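Local coordinates for Serpin48 (Tenebrio molitor, PDB 3OZQ), which is an insect serpin that specifically inhibits SPE, a serine protease of the innate immune response of the beetle Tenebrio molitor, at residues K83-Y89 with V362-L367; N102-R106 with Q120-V124; A133-N137 with N150-P154; Y211-H215 with P256-T260. All coordinates share one frame; numbering follows the deposited sequence.

Overall arrangement
Contact 1 closes the longest span of chain, 272 residues, and contacts 2, 3 and 4 lie within it in that order. Contacts 2 and 3 are neighbours, their centres about 17 Å apart, and they touch where Leu135 of helix 129-143 meets Val124 and Glu122 of strand 120-124. Contact 4 is about 48 Å (centre to centre) from contact 2. Contact 1 is about 22 Å from contact 4 between centres. By serpin topology, contact 2 includes the edge strand of sheet A and contact 3 packs on that sheet, whereas 1 and 4 belong to the region of sheet B; contacts 2 and 3 thus lie on one side of the chain's centre and contact 4 on the other, with contact 1 nearer the middle.

Contact 1 of 4, residues K83-Y89 with V362-L367; sequences KLTNEEY and VKGMIL
Tyr89 sets its CG between the backbone N and the carbonyl carbon (chi1 64°), while Val362 holds CG1 anti to its own N (chi1 170°); these two choices send the phenol and the methyl toward each other from opposite directions. Val362 CG1 reaches the Tyr89 ring obliquely, 3.8 Å from CZ and only 3.0 Å from OH, a tight fit. The hydroxyl has Lys363 CE 3.7 Å away, and it is buried without a polar partner in the model. Over the centre of one ring face sits CB of Asn86, whose OD1 accepts from Glu88 N in an Asx turn that shapes the loop behind the tyrosine. Val362 to Met365 form a type I' turn, the tight link of the hairpin between strands 356-362 and 365-372; by serpin topology these are the last two strands of sheet B, and the loop facing them leads from helix 70-83 into strand 90-100 of sheet A. Leu84, the first residue beyond that helix, uses both branches: CD2 lies 4.0 Å from Val362 CG1 and 4.2 Å from Met365 CE, whereas CD1 approaches Leu367 CD2 at 4.3 Å. Phe39 of helix 38-50 touches both Leu84 and Met365. At the outer margin the extended Lys363 chain crosses Lys83 at about a right angle, its NZ 3.9 Å from Lys83 CB.

Contact 2 of 4, residues N102-R106 with Q120-V124; sequences NFSVR and QSENV
Val105 and Asn123 run past each other in opposite directions, the valine pointing at strand 120-124 and the asparagine pointing back at the loop, so each lies along the flank of the other. Val105 CG2 is 3.7 Å from Asn123 CG. The other methyl, CG1, is anti to the backbone N (chi1 -176°), which carries it along the strand to Ser121, 3.6 Å from OG. That hydroxyl spends its polar contact elsewhere, on the carbonyl of Ile97, and therefore meets the valine only by packing. The amide end of Asn123 comes up against the loop backbone. As modelled, OD1 stands 3.0 Å from Phe103 O and ND2 stands 2.9 Å from Val105 N, pairings of like atoms which suggest that the amide is turned over; rotated by half a turn, it may hydrogen-bond to both. A leucine in place of Asn123 would probably leave Phe103 O and Val105 N without the polar group that now faces them, weakening the hold of the strand on the loop. The loop itself connects strand 90-100 to helix 107-115, Arg106 occupying the N-cap position. Strand 120-124 pairs in parallel with strand 90-100, as the first two strands of sheet A do in serpins; Val99 packs on both Val105 and Ser121, Phe109 of helix 107-115 also touches Ser121, and helix 129-143 lies against Glu122 and Val124.

Contact 3 of 4, residues A133-N137 with N150-P154; sequences AKLMN and NLVDP
The flat carboxamide of Asn137 meets Val152 edge-on, and both of its polar atoms are taken by the backbone of that one residue. ND2 donates to Val152 O over 3.0 Å; the acceptor is only 3° out of the amide plane, and the bond, almost straight at 175°, arrives on a lone pair in the carbonyl plane of the valine. In return Val152 N donates to OD1 at 2.7 Å, tilted 20° from the plane of the side-chain carbonyl. CB of Val152 is drawn close to OD1 as well. A water links the main chains beside this pair, donating to Asn137 O and accepting from Leu151 N at 3.1 Å. The two methyls of Val152 then spread over the helix: CG2 rests 3.8 Å from CE of Met136, whose chain bends at its last torsion, and CG1 faces Ala133 CB at 4.0 Å. One turn earlier than Asn137, that same Ala133 CB touches Pro154 CB at 3.6 Å. Helix 129-143 corresponds to helix F of serpins, and the segment returning from it packs on strands 163-174 and 310-321 of sheet A; Ile166 touches both Met136 and Leu151. Two bonds between the buried amide and one residue engage OD1 and one N-H of ND2, and should fix the rotation of the group, while the side chains of Ala133, Met136, Val152 and Pro154 meet only through carbon contacts.

Contact 4 of 4, residues Y211-H215 with P256-T260; sequences YYECH and PHNLT
Backbone pairing joins Tyr211 to Thr260 as an antiparallel hydrogen-bonded pair: Tyr211 N donates to Thr260 O at 2.9 Å, from well above the carbonyl plane, and the return bond from Thr260 N to Tyr211 O is weak at 3.3 Å. Aromatic contacts come next. His257 CB sits over one face of the Tyr212 ring, a CH-pi contact 4.1 Å from the centroid, toward the rim. The imidazole plane is only 14° from that of the phenol, yet slid aside, with centroids 5.2 Å apart, so the rings barely overlap. Cys214 SG reaches the His257 ring obliquely, 4.1 Å from CE1. A water forms the third kind of link, accepting from Asn258 ND2 at 2.9 Å, lying in the ring plane of His257 beside ND1, and bound weakly to Tyr212 OH. With Tyr212 cut back to an alanine, His257 CB would probably lose the ring face it lies over, and the water its weak hydroxyl partner. Asn258 centres an inverse gamma turn that bends the loop between helix 250-254 and strand 260-278. Strand 207-214, probably the first of serpin sheet B, pairs on with strand 219-225, whose Leu221 packs against Cys214 and His257.

Contact 1 of 4, residues K83-Y89 with V362-L367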
# COMPACT_ATOMS: atom_id res chain seq x y z
N LYS A 83 0.89 9.20 13.10
CA LYS A 83 -0.56 9.10 13.28
C LYS A 83 -1.15 7.75 12.87
O LYS A 83 -2.21 7.36 13.37
CB LYS A 83 -1.27 10.24 12.55
CG LYS A 83 -0.95 11.61 13.13
CD LYS A 83 -1.54 12.73 12.30
CE LYS A 83 -1.17 14.08 12.89
NZ LYS A 83 -1.89 15.21 12.24
N LEU A 84 -0.47 7.04 11.98
CA LEU A 84 -0.96 5.73 11.54
C LEU A 84 -0.87 4.70 12.67
O LEU A 84 -0.97 3.48 12.43
CB LEU A 84 -0.19 5.27 10.30
CG LEU A 84 -0.06 6.33 9.21
CD1 LEU A 84 0.51 5.74 7.94
CD2 LEU A 84 -1.38 7.00 8.92
N THR A 85 -0.67 5.19 13.89
CA THR A 85 -0.83 4.38 15.09
C THR A 85 -1.97 4.95 15.92
O THR A 85 -1.94 6.12 16.33
CB THR A 85 0.47 4.30 15.94
OG1 THR A 85 0.23 3.48 17.09
CG2 THR A 85 0.92 5.69 16.39
N ASN A 86 -2.99 4.13 16.14
CA ASN A 86 -4.22 4.55 16.77
C ASN A 86 -4.52 3.55 17.88
O ASN A 86 -3.83 2.53 18.00
CB ASN A 86 -5.36 4.55 15.73
CG ASN A 86 -6.59 5.35 16.17
OD1 ASN A 86 -7.58 4.79 16.65
ND2 ASN A 86 -6.54 6.67 15.97
N GLU A 87 -5.53 3.85 18.69
CA GLU A 87 -5.99 2.90 19.68
C GLU A 87 -6.86 1.88 18.95
O GLU A 87 -6.87 0.71 19.30
CB GLU A 87 -6.81 3.60 20.76
CG GLU A 87 -6.07 4.69 21.50
CD GLU A 87 -6.93 5.36 22.56
OE1 GLU A 87 -8.15 5.53 22.32
OE2 GLU A 87 -6.38 5.71 23.63
N GLU A 88 -7.56 2.36 17.93
CA GLU A 88 -8.55 1.57 17.20
C GLU A 88 -8.00 0.75 16.04
O GLU A 88 -8.65 -0.19 15.58
CB GLU A 88 -9.67 2.49 16.67
CG GLU A 88 -10.38 3.30 17.75
CD GLU A 88 -11.09 2.44 18.78
OE1 GLU A 88 -11.37 2.96 19.88
OE2 GLU A 88 -11.37 1.25 18.49
N TYR A 89 -6.81 1.11 15.55
CA TYR A 89 -6.23 0.43 14.38
C TYR A 89 -4.73 0.63 14.27
O TYR A 89 -4.19 1.65 14.71
CB TYR A 89 -6.90 0.92 13.10
CG TYR A 89 -6.68 2.39 12.79
CD1 TYR A 89 -5.45 2.86 12.35
CD2 TYR A 89 -7.72 3.30 12.92
CE1 TYR A 89 -5.26 4.20 12.06
CE2 TYR A 89 -7.54 4.64 12.64
CZ TYR A 89 -6.32 5.09 12.21
OH TYR A 89 -6.16 6.43 11.92
N VAL A 362 -6.78 6.66 5.64
CA VAL A 362 -6.72 7.13 7.01
C VAL A 362 -6.55 8.64 7.00
O VAL A 362 -5.57 9.16 6.47
CB VAL A 362 -5.58 6.47 7.79
CG1 VAL A 362 -5.40 7.16 9.13
CG2 VAL A 362 -5.86 4.98 7.98
N LYS A 363 -7.54 9.34 7.55
CA LYS A 363 -7.46 10.79 7.65
C LYS A 363 -7.23 11.42 6.28
O LYS A 363 -6.34 12.26 6.11
CB LYS A 363 -6.36 11.18 8.64
CG LYS A 363 -6.42 10.34 9.91
CD LYS A 363 -5.54 10.86 11.03
CE LYS A 363 -5.76 10.04 12.31
NZ LYS A 363 -5.00 10.57 13.48
N GLY A 364 -8.04 10.99 5.32
CA GLY A 364 -7.99 11.52 3.96
C GLY A 364 -6.83 10.98 3.13
O GLY A 364 -6.73 11.24 1.93
N MET A 365 -5.95 10.22 3.76
CA MET A 365 -4.82 9.68 3.01
C MET A 365 -4.98 8.20 2.65
O MET A 365 -5.22 7.36 3.52
CB MET A 365 -3.53 9.88 3.77
CG MET A 365 -2.30 9.62 2.91
SD MET A 365 -0.82 9.87 3.87
CE MET A 365 -0.98 8.60 5.11
N ILE A 366 -4.84 7.89 1.36
CA ILE A 366 -4.83 6.51 0.89
C ILE A 366 -3.60 5.73 1.37
O ILE A 366 -2.47 6.12 1.10
CB ILE A 366 -4.93 6.45 -0.64
CG1 ILE A 366 -6.25 7.07 -1.10
CG2 ILE A 366 -4.83 4.98 -1.13
CD1 ILE A 366 -6.42 7.13 -2.60
N LEU A 367 -3.84 4.64 2.09
CA LEU A 367 -2.79 3.78 2.63
C LEU A 367 -2.53 2.53 1.77
O LEU A 367 -1.39 2.09 1.62
CB LEU A 367 -3.16 3.34 4.04
CG LEU A 367 -2.51 4.12 5.18
CD1 LEU A 367 -2.85 5.60 5.07
CD2 LEU A 367 -2.88 3.55 6.54

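Contact 2 of 4, residues N102-R106 with Q120-V124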
# COMPACT_ATOMS: atom_id res chain seq x y z
N ASN A 102 30.78 -3.76 2.34
CA ASN A 102 32.00 -3.02 2.07
C ASN A 102 31.88 -1.58 2.51
O ASN A 102 32.87 -0.95 2.86
CB ASN A 102 32.35 -3.10 0.58
CG ASN A 102 32.33 -4.51 0.06
OD1 ASN A 102 31.26 -5.13 -0.08
ND2 ASN A 102 33.52 -5.06 -0.22
N PHE A 103 30.65 -1.06 2.51
CA PHE A 103 30.46 0.36 2.79
C PHE A 103 29.60 0.56 4.03
O PHE A 103 28.36 0.57 3.96
CB PHE A 103 29.88 1.09 1.57
CG PHE A 103 30.58 0.77 0.27
CD1 PHE A 103 30.03 -0.14 -0.62
CD2 PHE A 103 31.78 1.37 -0.07
CE1 PHE A 103 30.65 -0.44 -1.82
CE2 PHE A 103 32.42 1.07 -1.26
CZ PHE A 103 31.86 0.17 -2.14
N SER A 104 30.28 0.70 5.17
CA SER A 104 29.64 0.92 6.46
C SER A 104 28.59 2.04 6.41
O SER A 104 28.87 3.16 5.98
CB SER A 104 30.69 1.26 7.52
OG SER A 104 31.54 0.14 7.75
N VAL A 105 27.38 1.72 6.85
CA VAL A 105 26.32 2.70 6.87
C VAL A 105 26.65 3.81 7.87
O VAL A 105 26.99 3.54 9.02
CB VAL A 105 24.98 2.05 7.26
CG1 VAL A 105 23.84 3.08 7.19
CG2 VAL A 105 24.70 0.87 6.37
N ARG A 106 26.54 5.05 7.41
CA ARG A 106 26.75 6.21 8.28
C ARG A 106 25.73 6.24 9.41
O ARG A 106 24.53 6.27 9.17
CB ARG A 106 26.69 7.51 7.47
CG ARG A 106 27.63 7.52 6.29
CD ARG A 106 27.56 8.82 5.51
NE ARG A 106 28.16 8.67 4.18
CZ ARG A 106 29.46 8.76 3.94
NH1 ARG A 106 30.32 8.98 4.93
NH2 ARG A 106 29.92 8.61 2.70
N GLN A 120 14.70 1.18 9.23
CA GLN A 120 16.08 1.15 9.68
C GLN A 120 17.04 0.80 8.55
O GLN A 120 16.61 0.51 7.44
CB GLN A 120 16.26 0.25 10.89
CG GLN A 120 16.10 -1.19 10.63
CD GLN A 120 15.97 -1.96 11.92
OE1 GLN A 120 16.46 -3.09 12.04
NE2 GLN A 120 15.29 -1.36 12.89
N SER A 121 18.34 0.87 8.84
CA SER A 121 19.34 0.56 7.82
C SER A 121 20.47 -0.24 8.45
O SER A 121 20.80 -0.06 9.62
CB SER A 121 19.85 1.82 7.15
OG SER A 121 20.76 1.52 6.10
N GLU A 122 21.05 -1.14 7.66
CA GLU A 122 21.94 -2.16 8.19
C GLU A 122 22.83 -2.70 7.08
O GLU A 122 22.39 -2.78 5.92
CB GLU A 122 21.09 -3.27 8.82
CG GLU A 122 21.83 -4.51 9.28
CD GLU A 122 20.99 -5.37 10.21
OE1 GLU A 122 21.03 -6.62 10.11
OE2 GLU A 122 20.28 -4.78 11.07
N ASN A 123 24.08 -3.02 7.41
CA ASN A 123 25.01 -3.64 6.47
C ASN A 123 24.77 -5.13 6.41
O ASN A 123 24.47 -5.75 7.42
CB ASN A 123 26.48 -3.39 6.85
CG ASN A 123 26.99 -2.06 6.35
OD1 ASN A 123 27.18 -1.87 5.15
ND2 ASN A 123 27.21 -1.12 7.27
N VAL A 124 24.93 -5.70 5.22
CA VAL A 124 24.74 -7.13 5.05
C VAL A 124 25.62 -7.59 3.91
O VAL A 124 25.82 -6.85 2.95
CB VAL A 124 23.24 -7.50 4.76
CG1 VAL A 124 22.78 -6.90 3.43
CG2 VAL A 124 23.05 -9.01 4.75

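Contact 3 of 4, residues A133-N137 with N150-P154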
# COMPACT_ATOMS: atom_id res chain seq x y z
N ALA A 133 19.44 -13.31 1.88
CA ALA A 133 18.00 -13.50 1.77
C ALA A 133 17.35 -13.96 3.07
O ALA A 133 16.39 -13.35 3.55
CB ALA A 133 17.69 -14.47 0.66
N LYS A 134 17.87 -15.04 3.66
CA LYS A 134 17.32 -15.55 4.91
C LYS A 134 17.36 -14.50 6.03
O LYS A 134 16.42 -14.34 6.79
CB LYS A 134 18.05 -16.82 5.35
CG LYS A 134 17.40 -17.47 6.57
CD LYS A 134 17.98 -18.84 6.88
CE LYS A 134 17.09 -19.58 7.89
NZ LYS A 134 15.79 -20.03 7.29
N LEU A 135 18.47 -13.78 6.11
CA LEU A 135 18.69 -12.78 7.14
C LEU A 135 17.63 -11.69 7.03
O LEU A 135 16.98 -11.34 8.02
CB LEU A 135 20.10 -12.20 6.99
CG LEU A 135 20.74 -11.22 7.99
CD1 LEU A 135 20.47 -9.77 7.61
CD2 LEU A 135 20.32 -11.52 9.42
N MET A 136 17.48 -11.16 5.83
CA MET A 136 16.50 -10.10 5.58
C MET A 136 15.09 -10.61 5.84
O MET A 136 14.31 -9.95 6.52
CB MET A 136 16.64 -9.57 4.15
CG MET A 136 17.97 -8.90 3.90
SD MET A 136 18.26 -8.43 2.18
CE MET A 136 17.05 -7.14 1.98
N ASN A 137 14.77 -11.80 5.34
CA ASN A 137 13.44 -12.37 5.54
C ASN A 137 13.13 -12.67 7.00
O ASN A 137 11.98 -12.57 7.42
CB ASN A 137 13.26 -13.64 4.71
CG ASN A 137 13.27 -13.36 3.22
OD1 ASN A 137 13.11 -12.21 2.81
ND2 ASN A 137 13.46 -14.39 2.42
N ASN A 150 9.31 -14.87 3.46
CA ASN A 150 9.97 -15.01 2.18
C ASN A 150 9.80 -13.80 1.28
O ASN A 150 9.52 -13.93 0.10
CB ASN A 150 9.44 -16.26 1.47
CG ASN A 150 9.83 -17.52 2.19
OD1 ASN A 150 10.98 -17.95 2.11
ND2 ASN A 150 8.90 -18.11 2.93
N LEU A 151 9.98 -12.62 1.86
CA LEU A 151 9.87 -11.40 1.07
C LEU A 151 10.92 -11.38 -0.03
O LEU A 151 10.60 -11.15 -1.20
CB LEU A 151 10.00 -10.16 1.96
CG LEU A 151 9.70 -8.83 1.26
CD1 LEU A 151 9.15 -7.79 2.24
CD2 LEU A 151 10.94 -8.31 0.54
N VAL A 152 12.18 -11.61 0.34
CA VAL A 152 13.31 -11.56 -0.59
C VAL A 152 13.50 -12.94 -1.21
O VAL A 152 13.65 -13.94 -0.50
CB VAL A 152 14.62 -11.15 0.12
CG1 VAL A 152 15.82 -11.23 -0.85
CG2 VAL A 152 14.51 -9.73 0.71
N ASP A 153 13.45 -12.99 -2.53
CA ASP A 153 13.78 -14.19 -3.27
C ASP A 153 15.26 -14.14 -3.58
O ASP A 153 15.70 -13.28 -4.34
CB ASP A 153 12.96 -14.25 -4.55
CG ASP A 153 13.39 -15.38 -5.48
OD1 ASP A 153 12.60 -15.74 -6.36
OD2 ASP A 153 14.53 -15.89 -5.34
N PRO A 154 16.04 -15.06 -2.98
CA PRO A 154 17.50 -14.97 -3.06
C PRO A 154 18.01 -14.83 -4.49
O PRO A 154 19.09 -14.31 -4.72
CB PRO A 154 17.96 -16.29 -2.43
CG PRO A 154 16.82 -17.20 -2.54
CD PRO A 154 15.61 -16.32 -2.37
O HOH W 1 9.89 -12.40 5.00

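Contact 4 of 4, residues Y211-H215 with P256-T260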
# COMPACT_ATOMS: atom_id res chain seq x y z
N TYR A 211 -21.96 7.11 0.41
CA TYR A 211 -22.37 6.48 -0.83
C TYR A 211 -22.33 7.52 -1.93
O TYR A 211 -22.58 8.70 -1.68
CB TYR A 211 -23.79 5.93 -0.66
CG TYR A 211 -24.41 5.35 -1.91
CD1 TYR A 211 -24.37 3.99 -2.16
CD2 TYR A 211 -25.04 6.17 -2.84
CE1 TYR A 211 -24.95 3.45 -3.30
CE2 TYR A 211 -25.62 5.64 -3.99
CZ TYR A 211 -25.57 4.28 -4.21
OH TYR A 211 -26.14 3.75 -5.35
N TYR A 212 -22.00 7.10 -3.14
CA TYR A 212 -21.95 8.03 -4.26
C TYR A 212 -22.15 7.35 -5.59
O TYR A 212 -21.61 6.27 -5.84
CB TYR A 212 -20.62 8.79 -4.26
CG TYR A 212 -20.59 9.95 -5.22
CD1 TYR A 212 -19.84 9.90 -6.39
CD2 TYR A 212 -21.32 11.11 -4.96
CE1 TYR A 212 -19.83 10.96 -7.28
CE2 TYR A 212 -21.31 12.17 -5.84
CZ TYR A 212 -20.57 12.09 -7.00
OH TYR A 212 -20.56 13.16 -7.86
N GLU A 213 -22.91 7.98 -6.47
CA GLU A 213 -23.08 7.46 -7.82
C GLU A 213 -22.33 8.36 -8.79
O GLU A 213 -22.76 9.48 -9.06
CB GLU A 213 -24.56 7.37 -8.19
CG GLU A 213 -25.33 6.29 -7.41
CD GLU A 213 -26.85 6.39 -7.60
OE1 GLU A 213 -27.59 5.69 -6.86
OE2 GLU A 213 -27.29 7.17 -8.47
N CYS A 214 -21.19 7.88 -9.28
CA CYS A 214 -20.38 8.64 -10.23
C CYS A 214 -20.88 8.38 -11.64
O CYS A 214 -20.74 7.27 -12.16
CB CYS A 214 -18.89 8.29 -10.11
SG CYS A 214 -17.80 9.44 -11.03
N HIS A 215 -21.43 9.41 -12.26
CA HIS A 215 -22.05 9.27 -13.58
C HIS A 215 -21.04 9.21 -14.72
O HIS A 215 -21.23 8.46 -15.68
CB HIS A 215 -23.10 10.36 -13.80
CG HIS A 215 -24.28 10.26 -12.87
ND1 HIS A 215 -24.49 11.15 -11.84
CD2 HIS A 215 -25.29 9.37 -12.80
CE1 HIS A 215 -25.58 10.82 -11.18
NE2 HIS A 215 -26.09 9.73 -11.74
N PRO A 256 -11.32 12.16 -4.60
CA PRO A 256 -12.31 12.33 -3.53
C PRO A 256 -13.64 12.78 -4.13
O PRO A 256 -13.66 13.56 -5.09
CB PRO A 256 -11.71 13.45 -2.68
CG PRO A 256 -10.27 13.53 -3.07
CD PRO A 256 -10.24 13.15 -4.51
N HIS A 257 -14.74 12.28 -3.59
CA HIS A 257 -16.06 12.63 -4.10
C HIS A 257 -16.97 13.13 -2.99
O HIS A 257 -16.70 12.92 -1.81
CB HIS A 257 -16.70 11.42 -4.79
CG HIS A 257 -15.98 10.98 -6.03
ND1 HIS A 257 -16.04 11.67 -7.22
CD2 HIS A 257 -15.19 9.90 -6.26
CE1 HIS A 257 -15.32 11.05 -8.13
NE2 HIS A 257 -14.80 9.97 -7.58
N ASN A 258 -18.05 13.80 -3.39
CA ASN A 258 -19.03 14.32 -2.44
C ASN A 258 -19.90 13.21 -1.87
O ASN A 258 -21.10 13.14 -2.14
CB ASN A 258 -19.93 15.36 -3.12
CG ASN A 258 -19.14 16.48 -3.77
OD1 ASN A 258 -19.03 17.58 -3.23
ND2 ASN A 258 -18.57 16.20 -4.95
N LEU A 259 -19.28 12.33 -1.08
CA LEU A 259 -19.99 11.18 -0.53
C LEU A 259 -20.92 11.60 0.60
O LEU A 259 -20.51 12.33 1.51
CB LEU A 259 -18.99 10.13 -0.04
CG LEU A 259 -17.88 9.78 -1.04
CD1 LEU A 259 -16.64 9.28 -0.31
CD2 LEU A 259 -18.35 8.76 -2.05
N THR A 260 -22.17 11.15 0.55
CA THR A 260 -23.13 11.44 1.60
C THR A 260 -23.69 10.15 2.17
O THR A 260 -23.72 9.13 1.48
CB THR A 260 -24.29 12.30 1.09
OG1 THR A 260 -24.85 11.70 -0.09
CG2 THR A 260 -23.80 13.70 0.75
O HOH W 2 -18.12 14.04 -6.77